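Phenolpthiocerol synthesis type-I polyketide synthase ppsA (PDB 7AKC) probably helps build the lipid core of phthiocerols and phenolphthiocerols from malonyl and methylmalonyl extender units, represented here by its acyltransferase domain. Local coordinates at residues 160-171 / 183-193; 173-181 / 300-308. One frame throughout, in Å; residues are numbered along the deposited sequence.

Overall arrangement
Within this acyltransferase domain the two contacts cross along the chain. From the N terminus, helix 157-164 and its trailing loop come first, then the hairpin of strands 171-177 and 180-184, then helix 187-199. Interaction 1 brings 160-171 back to 183-193, closing a short loop of 11 residues that is nearly all hairpin. Interaction 2 starts within that loop and closes a far longer one of 118 residues, joining 173-181 to helix 298-308. The first contact lies within the small subdomain, joining its two helices and two of its strands; the second ties the tip of the same hairpin to the larger subdomain built around the parallel sheet. They meet where Thr160 packs against Thr181.

Interaction 1 of 2, residues 160-171 / 183-193; sequences TEALIADFPQVT and IAGPTEQIDEL. With NA (sodium ion), chain B.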
ATOM      1  N   THR A 160      15.764   2.410  10.966  1.00 20.26           N
ATOM      2  CA  THR A 160      15.820   1.991   9.568  1.00 20.31           C
ATOM      3  C   THR A 160      16.503   3.073   8.719  1.00 21.30           C
ATOM      4  O   THR A 160      17.413   2.769   7.953  1.00 21.61           O
ATOM      5  CB  THR A 160      14.430   1.721   9.026  1.00 20.49           C
ATOM      6  OG1 THR A 160      13.878   0.623   9.756  1.00 20.55           O
ATOM      7  CG2 THR A 160      14.487   1.345   7.527  1.00 21.46           C
ATOM      8  N   GLU A 161      16.078   4.356   8.874  1.00 21.19           N
ATOM      9  CA  GLU A 161      16.681   5.429   8.067  1.00 22.44           C
ATOM     10  C   GLU A 161      18.195   5.483   8.311  1.00 22.83           C
ATOM     11  O   GLU A 161      18.954   5.641   7.371  1.00 23.74           O
ATOM     12  CB  GLU A 161      16.060   6.793   8.347  1.00 22.56           C
ATOM     13  CG  GLU A 161      14.598   6.871   7.955  1.00 22.01           C
ATOM     14  CD  GLU A 161      14.351   7.120   6.472  1.00 24.95           C
ATOM     15  OE1 GLU A 161      15.214   6.786   5.633  1.00 25.35           O
ATOM     16  OE2 GLU A 161      13.259   7.629   6.151  1.00 28.76           O
ATOM     17  N   ALA A 162      18.607   5.261   9.539  1.00 24.01           N
ATOM     18  CA  ALA A 162      20.013   5.300   9.904  1.00 24.58           C
ATOM     19  C   ALA A 162      20.741   4.125   9.230  1.00 23.64           C
ATOM     20  O   ALA A 162      21.818   4.317   8.697  1.00 24.81           O
ATOM     21  CB  ALA A 162      20.160   5.230  11.414  1.00 25.34           C
ATOM     22  N   LEU A 163      20.149   2.923   9.263  1.00 21.74           N
ATOM     23  CA  LEU A 163      20.756   1.761   8.613  1.00 22.38           C
ATOM     24  C   LEU A 163      20.999   1.975   7.092  1.00 23.44           C
ATOM     25  O   LEU A 163      22.048   1.527   6.562  1.00 24.62           O
ATOM     26  CB  LEU A 163      19.771   0.587   8.791  1.00 23.40           C
ATOM     27  CG  LEU A 163      20.063  -0.673   7.920  1.00 24.30           C
ATOM     28  CD1 LEU A 163      21.357  -1.381   8.422  1.00 25.72           C
ATOM     29  CD2 LEU A 163      18.856  -1.576   7.896  1.00 24.44           C
ATOM     30  N   ILE A 164      20.026   2.610   6.425  1.00 22.15           N
ATOM     31  CA  ILE A 164      20.121   2.726   4.965  1.00 22.44           C
ATOM     32  C   ILE A 164      20.633   4.089   4.482  1.00 23.49           C
ATOM     33  O   ILE A 164      20.673   4.320   3.274  1.00 22.58           O
ATOM     34  CB  ILE A 164      18.776   2.398   4.329  1.00 23.06           C
ATOM     35  CG1 ILE A 164      17.705   3.458   4.699  1.00 23.89           C
ATOM     36  CG2 ILE A 164      18.357   0.974   4.648  1.00 24.15           C
ATOM     37  CD1 ILE A 164      16.396   3.177   4.083  1.00 24.76           C
ATOM     38  N   ALA A 165      21.062   4.958   5.394  1.00 24.55           N
ATOM     39  CA  ALA A 165      21.493   6.304   5.020  1.00 24.40           C
ATOM     40  C   ALA A 165      22.686   6.272   4.050  1.00 24.91           C
ATOM     41  O   ALA A 165      22.815   7.175   3.227  1.00 26.11           O
ATOM     42  CB  ALA A 165      21.839   7.109   6.274  1.00 24.36           C
ATOM     43  N   ASP A 166      23.549   5.245   4.162  1.00 24.24           N
ATOM     44  CA  ASP A 166      24.690   5.163   3.247  1.00 25.37           C
ATOM     45  C   ASP A 166      24.421   4.285   2.016  1.00 25.93           C
ATOM     46  O   ASP A 166      25.368   3.979   1.298  1.00 26.89           O
ATOM     47  CB  ASP A 166      25.982   4.753   3.960  1.00 28.52           C
ATOM     48  CG  ASP A 166      25.853   3.561   4.896  1.00 36.12           C
ATOM     49  OD1 ASP A 166      24.715   3.022   5.040  1.00 34.74           O
ATOM     50  OD2 ASP A 166      26.904   3.144   5.476  1.00 40.20           O
ATOM     51  N   PHE A 167      23.172   3.905   1.742  1.00 24.46           N
ATOM     52  CA  PHE A 167      22.832   3.110   0.553  1.00 24.34           C
ATOM     53  C   PHE A 167      21.982   4.010  -0.296  1.00 25.09           C
ATOM     54  O   PHE A 167      20.767   4.031  -0.098  1.00 23.46           O
ATOM     55  CB  PHE A 167      22.040   1.844   0.934  1.00 24.99           C
ATOM     56  CG  PHE A 167      22.882   0.666   1.353  1.00 24.81           C
ATOM     57  CD1 PHE A 167      23.593   0.688   2.551  1.00 25.17           C
ATOM     58  CD2 PHE A 167      22.949  -0.471   0.565  1.00 25.34           C
ATOM     59  CE1 PHE A 167      24.383  -0.406   2.936  1.00 26.30           C
ATOM     60  CE2 PHE A 167      23.746  -1.562   0.942  1.00 26.00           C
ATOM     61  CZ  PHE A 167      24.444  -1.532   2.136  1.00 26.09           C
ATOM     62  N   PRO A 168      22.593   4.779  -1.244  1.00 25.89           N
ATOM     63  CA  PRO A 168      21.784   5.754  -2.032  1.00 26.83           C
ATOM     64  C   PRO A 168      20.606   5.169  -2.776  1.00 26.14           C
ATOM     65  O   PRO A 168      19.623   5.877  -3.008  1.00 26.59           O
ATOM     66  CB  PRO A 168      22.794   6.355  -3.038  1.00 28.61           C
ATOM     67  CG  PRO A 168      24.048   5.500  -2.907  1.00 29.87           C
ATOM     68  CD  PRO A 168      24.034   4.876  -1.560  1.00 27.07           C
ATOM     69  N   GLN A 169      20.718   3.879  -3.163  1.00 24.83           N
ATOM     70  CA  GLN A 169      19.633   3.256  -3.931  1.00 22.87           C
ATOM     71  C   GLN A 169      18.589   2.518  -3.095  1.00 22.61           C
ATOM     72  O   GLN A 169      17.613   2.013  -3.656  1.00 23.51           O
ATOM     73  CB  GLN A 169      20.199   2.310  -4.987  1.00 23.91           C
ATOM     74  CG  GLN A 169      20.903   2.982  -6.127  1.00 28.00           C
ATOM     75  CD  GLN A 169      21.383   1.890  -7.072  1.00 31.40           C
ATOM     76  OE1 GLN A 169      22.460   1.282  -6.858  1.00 32.38           O
ATOM     77  NE2 GLN A 169      20.602   1.611  -8.130  1.00 31.87           N
ATOM     78  N   VAL A 170      18.759   2.480  -1.759  1.00 21.79           N
ATOM     79  CA  VAL A 170      17.791   1.827  -0.879  1.00 20.26           C
ATOM     80  C   VAL A 170      17.085   2.887  -0.068  1.00 21.78           C
ATOM     81  O   VAL A 170      17.744   3.681   0.595  1.00 22.20           O
ATOM     82  CB  VAL A 170      18.430   0.786   0.067  1.00 18.46           C
ATOM     83  CG1 VAL A 170      17.356   0.208   0.980  1.00 19.22           C
ATOM     84  CG2 VAL A 170      19.109  -0.331  -0.763  1.00 20.63           C
ATOM     85  N   THR A 171      15.740   2.851  -0.062  1.00 19.51           N
ATOM     86  CA  THR A 171      14.980   3.805   0.725  1.00 20.04           C
ATOM     87  C   THR A 171      13.961   3.108   1.591  1.00 21.13           C
ATOM     88  O   THR A 171      13.638   1.919   1.389  1.00 22.01           O
ATOM     89  CB  THR A 171      14.360   4.880  -0.228  1.00 22.34           C
ATOM     90  OG1 THR A 171      13.582   4.217  -1.226  1.00 24.51           O
ATOM     91  CG2 THR A 171      15.444   5.758  -0.878  1.00 21.98           C
ATOM     92  N   ILE A 183      12.004  -1.786   3.711  1.00 21.63           N
ATOM     93  CA  ILE A 183      12.952  -1.065   2.856  1.00 21.06           C
ATOM     94  C   ILE A 183      12.824  -1.612   1.396  1.00 20.58           C
ATOM     95  O   ILE A 183      12.382  -2.733   1.203  1.00 21.31           O
ATOM     96  CB  ILE A 183      14.379  -1.180   3.330  1.00 21.04           C
ATOM     97  CG1 ILE A 183      14.825  -2.665   3.426  1.00 24.02           C
ATOM     98  CG2 ILE A 183      14.487  -0.485   4.719  1.00 21.28           C
ATOM     99  CD1 ILE A 183      16.321  -2.801   3.715  1.00 24.86           C
ATOM    100  N   ALA A 184      13.242  -0.826   0.415  1.00 19.90           N
ATOM    101  CA  ALA A 184      13.111  -1.204  -0.975  1.00 20.84           C
ATOM    102  C   ALA A 184      14.308  -0.681  -1.757  1.00 21.68           C
ATOM    103  O   ALA A 184      14.771   0.428  -1.519  1.00 22.64           O
ATOM    104  CB  ALA A 184      11.805  -0.640  -1.555  1.00 22.40           C
ATOM    105  N   GLY A 185      14.742  -1.472  -2.726  1.00 21.53           N
ATOM    106  CA  GLY A 185      15.883  -1.119  -3.549  1.00 21.79           C
ATOM    107  C   GLY A 185      16.389  -2.322  -4.330  1.00 22.35           C
ATOM    108  O   GLY A 185      15.735  -3.369  -4.386  1.00 22.55           O
ATOM    109  N   PRO A 186      17.576  -2.199  -4.951  1.00 23.66           N
ATOM    110  CA  PRO A 186      18.117  -3.327  -5.724  1.00 22.81           C
ATOM    111  C   PRO A 186      18.170  -4.635  -4.908  1.00 23.92           C
ATOM    112  O   PRO A 186      18.608  -4.586  -3.734  1.00 24.17           O
ATOM    113  CB  PRO A 186      19.512  -2.833  -6.154  1.00 25.32           C
ATOM    114  CG  PRO A 186      19.372  -1.324  -6.169  1.00 25.20           C
ATOM    115  CD  PRO A 186      18.478  -1.030  -4.962  1.00 24.18           C
ATOM    116  N   THR A 187      17.704  -5.764  -5.466  0.50 23.54           N
ATOM    117  CA  THR A 187      17.615  -7.009  -4.695  0.50 23.48           C
ATOM    118  C   THR A 187      18.918  -7.398  -3.967  0.50 23.05           C
ATOM    119  O   THR A 187      18.863  -7.764  -2.796  0.50 23.69           O
ATOM    120  CB  THR A 187      17.079  -8.182  -5.529  0.50 25.37           C
ATOM    121  OG1 THR A 187      16.638  -9.165  -4.630  0.50 26.24           O
ATOM    122  CG2 THR A 187      18.125  -8.819  -6.448  0.50 25.81           C
ATOM    123  N   GLU A 188      20.075  -7.235  -4.620  1.00 22.83           N
ATOM    124  CA  GLU A 188      21.343  -7.594  -4.010  1.00 23.24           C
ATOM    125  C   GLU A 188      21.707  -6.700  -2.831  1.00 23.82           C
ATOM    126  O   GLU A 188      22.308  -7.191  -1.848  1.00 25.96           O
ATOM    127  CB  GLU A 188      22.476  -7.645  -5.048  1.00 25.93           C
ATOM    128  CG  GLU A 188      22.822  -6.312  -5.696  1.00 28.16           C
ATOM    129  CD  GLU A 188      21.942  -5.868  -6.855  1.00 33.16           C
ATOM    130  OE1 GLU A 188      20.905  -6.522  -7.121  1.00 31.06           O
ATOM    131  OE2 GLU A 188      22.278  -4.829  -7.470  1.00 36.49           O
ATOM    132  N   GLN A 189      21.260  -5.406  -2.883  1.00 21.64           N
ATOM    133  CA  GLN A 189      21.476  -4.490  -1.757  1.00 22.61           C
ATOM    134  C   GLN A 189      20.542  -4.830  -0.593  1.00 21.12           C
ATOM    135  O   GLN A 189      20.950  -4.768   0.557  1.00 23.13           O
ATOM    136  CB  GLN A 189      21.374  -3.048  -2.217  1.00 22.05           C
ATOM    137  CG  GLN A 189      22.403  -2.737  -3.311  1.00 22.30           C
ATOM    138  CD  GLN A 189      22.336  -1.306  -3.769  1.00 25.05           C
ATOM    139  OE1 GLN A 189      21.813  -0.429  -3.065  1.00 25.29           O
ATOM    140  NE2 GLN A 189      22.890  -1.030  -4.943  1.00 26.93           N
ATOM    141  N   ILE A 190      19.299  -5.210  -0.903  1.00 21.10           N
ATOM    142  CA  ILE A 190      18.329  -5.671   0.096  1.00 21.59           C
ATOM    143  C   ILE A 190      18.871  -6.910   0.822  1.00 22.68           C
ATOM    144  O   ILE A 190      18.867  -6.948   2.050  1.00 24.10           O
ATOM    145  CB  ILE A 190      16.969  -5.943  -0.564  1.00 22.53           C
ATOM    146  CG1 ILE A 190      16.317  -4.608  -1.060  1.00 22.66           C
ATOM    147  CG2 ILE A 190      16.036  -6.737   0.389  1.00 24.06           C
ATOM    148  CD1 ILE A 190      16.100  -3.477   0.003  1.00 23.81           C
ATOM    149  N   ASP A 191      19.505  -7.844   0.075  1.00 23.03           N
ATOM    150  CA  ASP A 191      20.088  -9.017   0.666  1.00 23.77           C
ATOM    151  C   ASP A 191      21.223  -8.623   1.625  1.00 24.38           C
ATOM    152  O   ASP A 191      21.312  -9.182   2.718  1.00 26.76           O
ATOM    153  CB  ASP A 191      20.571  -9.965  -0.430  1.00 27.22           C
ATOM    154  CG  ASP A 191      19.424 -10.759  -1.051  1.00 35.01           C
ATOM    155  OD1 ASP A 191      18.287 -10.736  -0.476  1.00 35.40           O
ATOM    156  OD2 ASP A 191      19.630 -11.356  -2.131  1.00 40.34           O
ATOM    157  N   GLU A 192      22.071  -7.660   1.219  1.00 23.16           N
ATOM    158  CA  GLU A 192      23.201  -7.260   2.079  1.00 24.31           C
ATOM    159  C   GLU A 192      22.662  -6.643   3.374  1.00 23.90           C
ATOM    160  O   GLU A 192      23.209  -6.866   4.460  1.00 25.15           O
ATOM    161  CB  GLU A 192      24.165  -6.286   1.374  1.00 27.66           C
ATOM    162  CG  GLU A 192      25.277  -5.868   2.334  1.00 37.07           C
ATOM    163  CD  GLU A 192      26.425  -4.994   1.878  1.00 40.40           C
ATOM    164  OE1 GLU A 192      26.476  -4.649   0.678  1.00 34.73           O
ATOM    165  OE2 GLU A 192      27.301  -4.692   2.727  1.00 43.34           O
ATOM    166  N   LEU A 193      21.580  -5.861   3.249  1.00 22.22           N
ATOM    167  CA  LEU A 193      21.001  -5.186   4.425  1.00 21.97           C
ATOM    168  C   LEU A 193      20.333  -6.190   5.375  1.00 23.97           C
ATOM    169  O   LEU A 193      20.410  -6.024   6.590  1.00 26.40           O
ATOM    170  CB  LEU A 193      20.030  -4.084   3.991  1.00 21.19           C
ATOM    171  CG  LEU A 193      20.796  -2.902   3.444  1.00 21.76           C
ATOM    172  CD1 LEU A 193      19.878  -2.023   2.587  1.00 22.23           C
ATOM    173  CD2 LEU A 193      21.401  -2.134   4.625  1.00 21.67           C
TER
HETATM  174 NA    NA B1001      19.264   5.132   1.366  1.00 22.08          NA
HETATM  175  O   HOH W   1      20.613   7.078   1.355  1.00 32.23           O
HETATM  176  O   HOH W   2      18.713   6.881  -0.286  1.00 47.06           O
HETATM  177  O   HOH W   3      22.936   1.980  -2.756  1.00 23.35           O
HETATM  178  O   HOH W   4      17.764   6.477   2.560  1.00 23.82           O
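Val170, Phe167 and Leu193 carry a largely buried apolar contact between the loop that follows helix 157-164 and the first half of helix 187-199, over one side of the antiparallel sheet. Leu193 is the wedge: its CD2 rests over one face of the Phe167 ring, 4.0 Å from the centroid, in a CH-pi contact. Glu192 OE1 comes to the ring edge, its partner oxygen OE2 being held by Arg196. A chi1 of 178° sends Val170 CG1 to Leu193 CD1 (3.7 Å) and Ile190 CD1, and puts CG2, anti to the carbonyl carbon, against Gln189. The fold is ferredoxin-like, beta-alpha-beta-beta-alpha-beta; its two helices meet directly through Leu163 and Leu193, while Thr171 and Ala184, an antiparallel hydrogen-bonded pair, tie the start of the edge strand to strand 180-184. Deeper in, Thr160 CG2 presses on Ile183 CG2 at 3.4 Å, tighter than usual for two methyls. On the more exposed side the Gln189 amide is fixed at both ends: NE2 donates to Gln169 OE1 (3.0 Å), lying 52° above that carbonyl plane, and OE1 accepts a hydrogen bond from a water that in turn accepts one from Gln169 N. Two type I turns, 164-167 and 167-170, aim the carbonyls of Ile164, Phe167 and Val170 at one sodium ion, with Val170 O at 2.2 Å and three waters completing six ligands.

Interaction 2 of 2, residues 173-181 / 300-308; sequences GIYNSPRQT and AIIDTLHSA
Ser177 and Pro178, at the tip of a beta hairpin, lie across helix 298-308, with strand 173-177 running at 71° to the helix segment. The close-packed part centres on Thr304. Its OG1 comes to 3.4 Å from Ser177 CA, and Pro178 sets its CD over the same hydroxyl with the two side chains at about a right angle. One turn earlier in the helix, Ala300 CB abuts Asn176 O at 3.8 Å. Two waters bridge the polar groups. One donates to Asn176 O (2.6 Å) and to Ala300 O, and accepts a hydrogen bond from Thr304 OG1, so three bonds pin it; for Ala300 O this adds to the helical bond from Thr304 N.

The second water bridges the neighbouring side of the hairpin. It sits 2.7 Å from Ser177 OG, whose chi1 of 69° turns the hydroxyl out toward it, and donates to Asp303 OD2 at 2.6 Å and weakly to Gln180 OE1. The other carboxylate oxygen of Asp303 is held by Gln299. The contact thins toward the exposed end of the helix, where Ser307 OG merely touches Pro178 CG at 3.6 Å.

Asn176 and Ser177 form a classic beta bulge opposite Gln180, and a type I turn from Ser177 to Gln180 puts Ser177 and Pro178 at the hairpin end. Such a junction of a ferredoxin-like hairpin with a helix of the larger alpha/beta part is typical of the two-subdomain acyltransferase fold of polyketide synthases.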
ATOM      1  N   GLY A 173      10.596   2.142   2.274  1.00 20.81           N
ATOM      2  CA  GLY A 173       9.486   1.916   1.357  1.00 19.73           C
ATOM      3  C   GLY A 173       8.118   1.966   2.024  1.00 20.61           C
ATOM      4  O   GLY A 173       7.170   2.478   1.415  1.00 21.53           O
ATOM      5  N   ILE A 174       7.959   1.322   3.196  1.00 20.82           N
ATOM      6  CA  ILE A 174       6.627   1.288   3.859  1.00 21.23           C
ATOM      7  C   ILE A 174       6.756   1.421   5.353  1.00 21.41           C
ATOM      8  O   ILE A 174       7.599   0.764   5.977  1.00 21.18           O
ATOM      9  CB  ILE A 174       5.846  -0.029   3.548  1.00 22.16           C
ATOM     10  CG1 ILE A 174       5.804  -0.349   2.042  1.00 23.61           C
ATOM     11  CG2 ILE A 174       4.399  -0.045   4.165  1.00 22.83           C
ATOM     12  CD1 ILE A 174       5.125  -1.767   1.718  1.00 27.61           C
ATOM     13  N   TYR A 175       5.916   2.344   5.937  1.00 20.75           N
ATOM     14  CA  TYR A 175       5.850   2.480   7.386  1.00 21.45           C
ATOM     15  C   TYR A 175       4.752   1.496   7.815  1.00 22.09           C
ATOM     16  O   TYR A 175       3.561   1.828   7.702  1.00 23.70           O
ATOM     17  CB  TYR A 175       5.478   3.913   7.831  1.00 22.16           C
ATOM     18  CG  TYR A 175       6.484   4.975   7.470  1.00 21.82           C
ATOM     19  CD1 TYR A 175       6.418   5.637   6.248  1.00 22.74           C
ATOM     20  CD2 TYR A 175       7.447   5.388   8.388  1.00 23.47           C
ATOM     21  CE1 TYR A 175       7.297   6.674   5.945  1.00 23.46           C
ATOM     22  CE2 TYR A 175       8.326   6.425   8.094  1.00 25.07           C
ATOM     23  CZ  TYR A 175       8.235   7.076   6.882  1.00 25.44           C
ATOM     24  OH  TYR A 175       9.129   8.060   6.586  1.00 27.72           O
ATOM     25  N   ASN A 176       5.115   0.267   8.163  1.00 21.91           N
ATOM     26  CA  ASN A 176       4.115  -0.743   8.541  1.00 23.79           C
ATOM     27  C   ASN A 176       3.441  -0.451   9.846  1.00 25.21           C
ATOM     28  O   ASN A 176       2.229  -0.415   9.946  1.00 26.08           O
ATOM     29  CB  ASN A 176       4.730  -2.152   8.570  1.00 27.08           C
ATOM     30  CG  ASN A 176       4.390  -2.943   7.365  1.00 35.29           C
ATOM     31  OD1 ASN A 176       4.093  -2.400   6.312  1.00 38.46           O
ATOM     32  ND2 ASN A 176       4.460  -4.258   7.470  1.00 36.00           N
ATOM     33  N   SER A 177       4.266  -0.287  10.879  1.00 25.69           N
ATOM     34  CA  SER A 177       3.819  -0.067  12.232  1.00 26.29           C
ATOM     35  C   SER A 177       5.062   0.454  12.993  1.00 26.58           C
ATOM     36  O   SER A 177       6.155   0.581  12.412  1.00 25.07           O
ATOM     37  CB  SER A 177       3.273  -1.381  12.803  1.00 29.01           C
ATOM     38  OG  SER A 177       4.332  -2.316  13.000  1.00 32.81           O
ATOM     39  N   PRO A 178       4.906   0.870  14.240  1.00 28.21           N
ATOM     40  CA  PRO A 178       6.031   1.500  14.944  1.00 29.68           C
ATOM     41  C   PRO A 178       7.325   0.712  14.976  1.00 29.36           C
ATOM     42  O   PRO A 178       8.372   1.316  14.885  1.00 28.95           O
ATOM     43  CB  PRO A 178       5.480   1.738  16.356  1.00 30.73           C
ATOM     44  CG  PRO A 178       3.990   1.934  16.096  1.00 32.17           C
ATOM     45  CD  PRO A 178       3.664   0.913  15.043  1.00 29.32           C
ATOM     46  N   ARG A 179       7.256  -0.613  15.070  1.00 29.84           N
ATOM     47  CA  ARG A 179       8.446  -1.453  15.184  1.00 30.78           C
ATOM     48  C   ARG A 179       8.715  -2.306  13.939  1.00 29.52           C
ATOM     49  O   ARG A 179       9.490  -3.257  14.024  1.00 29.56           O
ATOM     50  CB  ARG A 179       8.294  -2.385  16.396  1.00 34.50           C
ATOM     51  CG  ARG A 179       8.020  -1.629  17.672  1.00 40.38           C
ATOM     52  CD  ARG A 179       9.342  -1.169  18.253  1.00 45.13           C
ATOM     53  N   GLN A 180       8.025  -2.022  12.827  1.00 28.51           N
ATOM     54  CA  GLN A 180       8.184  -2.798  11.596  1.00 29.39           C
ATOM     55  C   GLN A 180       8.267  -1.830  10.441  1.00 27.69           C
ATOM     56  O   GLN A 180       7.310  -1.078  10.193  1.00 28.54           O
ATOM     57  CB  GLN A 180       6.926  -3.622  11.342  1.00 33.90           C
ATOM     58  CG  GLN A 180       6.762  -4.876  12.152  1.00 42.32           C
ATOM     59  CD  GLN A 180       6.028  -5.872  11.287  1.00 48.85           C
ATOM     60  OE1 GLN A 180       5.058  -5.540  10.544  1.00 51.38           O
ATOM     61  NE2 GLN A 180       6.488  -7.100  11.336  1.00 46.80           N
ATOM     62  N   THR A 181       9.347  -1.930   9.652  1.00 25.33           N
ATOM     63  CA  THR A 181       9.531  -1.009   8.543  1.00 24.11           C
ATOM     64  C   THR A 181      10.019  -1.778   7.329  1.00 23.19           C
ATOM     65  O   THR A 181      10.855  -2.667   7.479  1.00 22.92           O
ATOM     66  CB  THR A 181      10.613   0.034   8.983  1.00 25.13           C
ATOM     67  OG1 THR A 181      10.203   0.635  10.222  1.00 24.51           O
ATOM     68  CG2 THR A 181      10.784   1.157   7.952  1.00 25.99           C
ATOM     69  N   ALA A 300      -0.227  -5.538  11.365  1.00 37.77           N
ATOM     70  CA  ALA A 300       0.280  -4.159  11.257  1.00 36.30           C
ATOM     71  C   ALA A 300      -0.764  -3.159  11.704  1.00 34.94           C
ATOM     72  O   ALA A 300      -0.427  -2.147  12.332  1.00 34.70           O
ATOM     73  CB  ALA A 300       0.683  -3.844   9.824  1.00 35.34           C
ATOM     74  N   ILE A 301      -2.039  -3.422  11.361  1.00 34.15           N
ATOM     75  CA  ILE A 301      -3.132  -2.544  11.759  1.00 34.20           C
ATOM     76  C   ILE A 301      -3.247  -2.476  13.275  1.00 34.07           C
ATOM     77  O   ILE A 301      -3.236  -1.379  13.848  1.00 33.90           O
ATOM     78  CB  ILE A 301      -4.426  -3.011  11.042  1.00 34.35           C
ATOM     79  CG1 ILE A 301      -4.315  -2.656   9.544  1.00 34.90           C
ATOM     80  CG2 ILE A 301      -5.691  -2.468  11.712  1.00 35.12           C
ATOM     81  CD1 ILE A 301      -5.405  -3.282   8.579  1.00 35.49           C
ATOM     82  N   ILE A 302      -3.306  -3.659  13.924  1.00 34.24           N
ATOM     83  CA  ILE A 302      -3.423  -3.778  15.371  1.00 35.61           C
ATOM     84  C   ILE A 302      -2.220  -3.193  16.078  1.00 33.50           C
ATOM     85  O   ILE A 302      -2.391  -2.489  17.068  1.00 34.13           O
ATOM     86  CB  ILE A 302      -3.634  -5.242  15.788  1.00 38.97           C
ATOM     87  CG1 ILE A 302      -4.828  -5.849  15.069  1.00 42.62           C
ATOM     88  CG2 ILE A 302      -3.778  -5.362  17.282  1.00 39.74           C
ATOM     89  CD1 ILE A 302      -4.841  -7.355  15.091  1.00 45.36           C
ATOM     90  N   ASP A 303      -0.991  -3.489  15.597  1.00 32.65           N
ATOM     91  CA  ASP A 303       0.211  -2.966  16.231  1.00 31.87           C
ATOM     92  C   ASP A 303       0.202  -1.431  16.216  1.00 30.47           C
ATOM     93  O   ASP A 303       0.434  -0.825  17.253  1.00 30.71           O
ATOM     94  CB  ASP A 303       1.475  -3.493  15.524  1.00 35.41           C
ATOM     95  CG  ASP A 303       1.739  -4.986  15.731  1.00 43.38           C
ATOM     96  OD1 ASP A 303       1.143  -5.573  16.657  1.00 44.52           O
ATOM     97  OD2 ASP A 303       2.561  -5.562  14.963  1.00 47.77           O
ATOM     98  N   THR A 304      -0.183  -0.812  15.084  1.00 29.22           N
ATOM     99  CA  THR A 304      -0.257   0.653  14.986  1.00 28.71           C
ATOM    100  C   THR A 304      -1.301   1.231  15.971  1.00 29.80           C
ATOM    101  O   THR A 304      -1.027   2.200  16.703  1.00 30.51           O
ATOM    102  CB  THR A 304      -0.595   1.074  13.542  1.00 28.62           C
ATOM    103  OG1 THR A 304       0.563   0.803  12.765  1.00 27.86           O
ATOM    104  CG2 THR A 304      -0.973   2.616  13.427  1.00 29.32           C
ATOM    105  N   LEU A 305      -2.498   0.631  15.983  1.00 30.39           N
ATOM    106  CA  LEU A 305      -3.593   1.148  16.801  1.00 31.76           C
ATOM    107  C   LEU A 305      -3.385   0.951  18.278  1.00 34.08           C
ATOM    108  O   LEU A 305      -3.793   1.801  19.070  1.00 34.39           O
ATOM    109  CB  LEU A 305      -4.912   0.537  16.364  1.00 31.95           C
ATOM    110  CG  LEU A 305      -5.331   0.966  14.952  1.00 33.53           C
ATOM    111  CD1 LEU A 305      -6.400   0.079  14.376  1.00 35.41           C
ATOM    112  CD2 LEU A 305      -5.710   2.429  14.884  1.00 33.15           C
ATOM    113  N   HIS A 306      -2.798  -0.190  18.671  1.00 35.41           N
ATOM    114  CA  HIS A 306      -2.531  -0.442  20.081  1.00 37.38           C
ATOM    115  C   HIS A 306      -1.430   0.497  20.568  1.00 38.28           C
ATOM    116  O   HIS A 306      -1.479   0.956  21.709  1.00 38.48           O
ATOM    117  CB  HIS A 306      -2.157  -1.932  20.328  1.00 39.07           C
ATOM    118  N   SER A 307      -0.424   0.776  19.710  1.00 38.89           N
ATOM    119  CA  SER A 307       0.646   1.681  20.110  1.00 40.77           C
ATOM    120  C   SER A 307       0.114   3.129  20.274  1.00 42.80           C
ATOM    121  O   SER A 307       0.408   3.765  21.284  1.00 43.67           O
ATOM    122  CB  SER A 307       1.809   1.615  19.119  1.00 42.05           C
ATOM    123  OG  SER A 307       2.744   2.637  19.413  1.00 43.94           O
ATOM    124  N   ALA A 308      -0.651   3.635  19.295  1.00 43.36           N
ATOM    125  CA  ALA A 308      -1.173   5.011  19.291  1.00 44.83           C
ATOM    126  C   ALA A 308      -2.322   5.276  20.283  1.00 47.28           C
ATOM    127  O   ALA A 308      -2.393   6.367  20.846  1.00 47.69           O
ATOM    128  CB  ALA A 308      -1.606   5.406  17.891  1.00 44.33           C
TER
HETATM  129  O   HOH W   5      -0.251   0.016  10.428  1.00 45.31           O
HETATM  130  O   HOH W   6       3.281  -4.716  12.561  1.00 40.47           O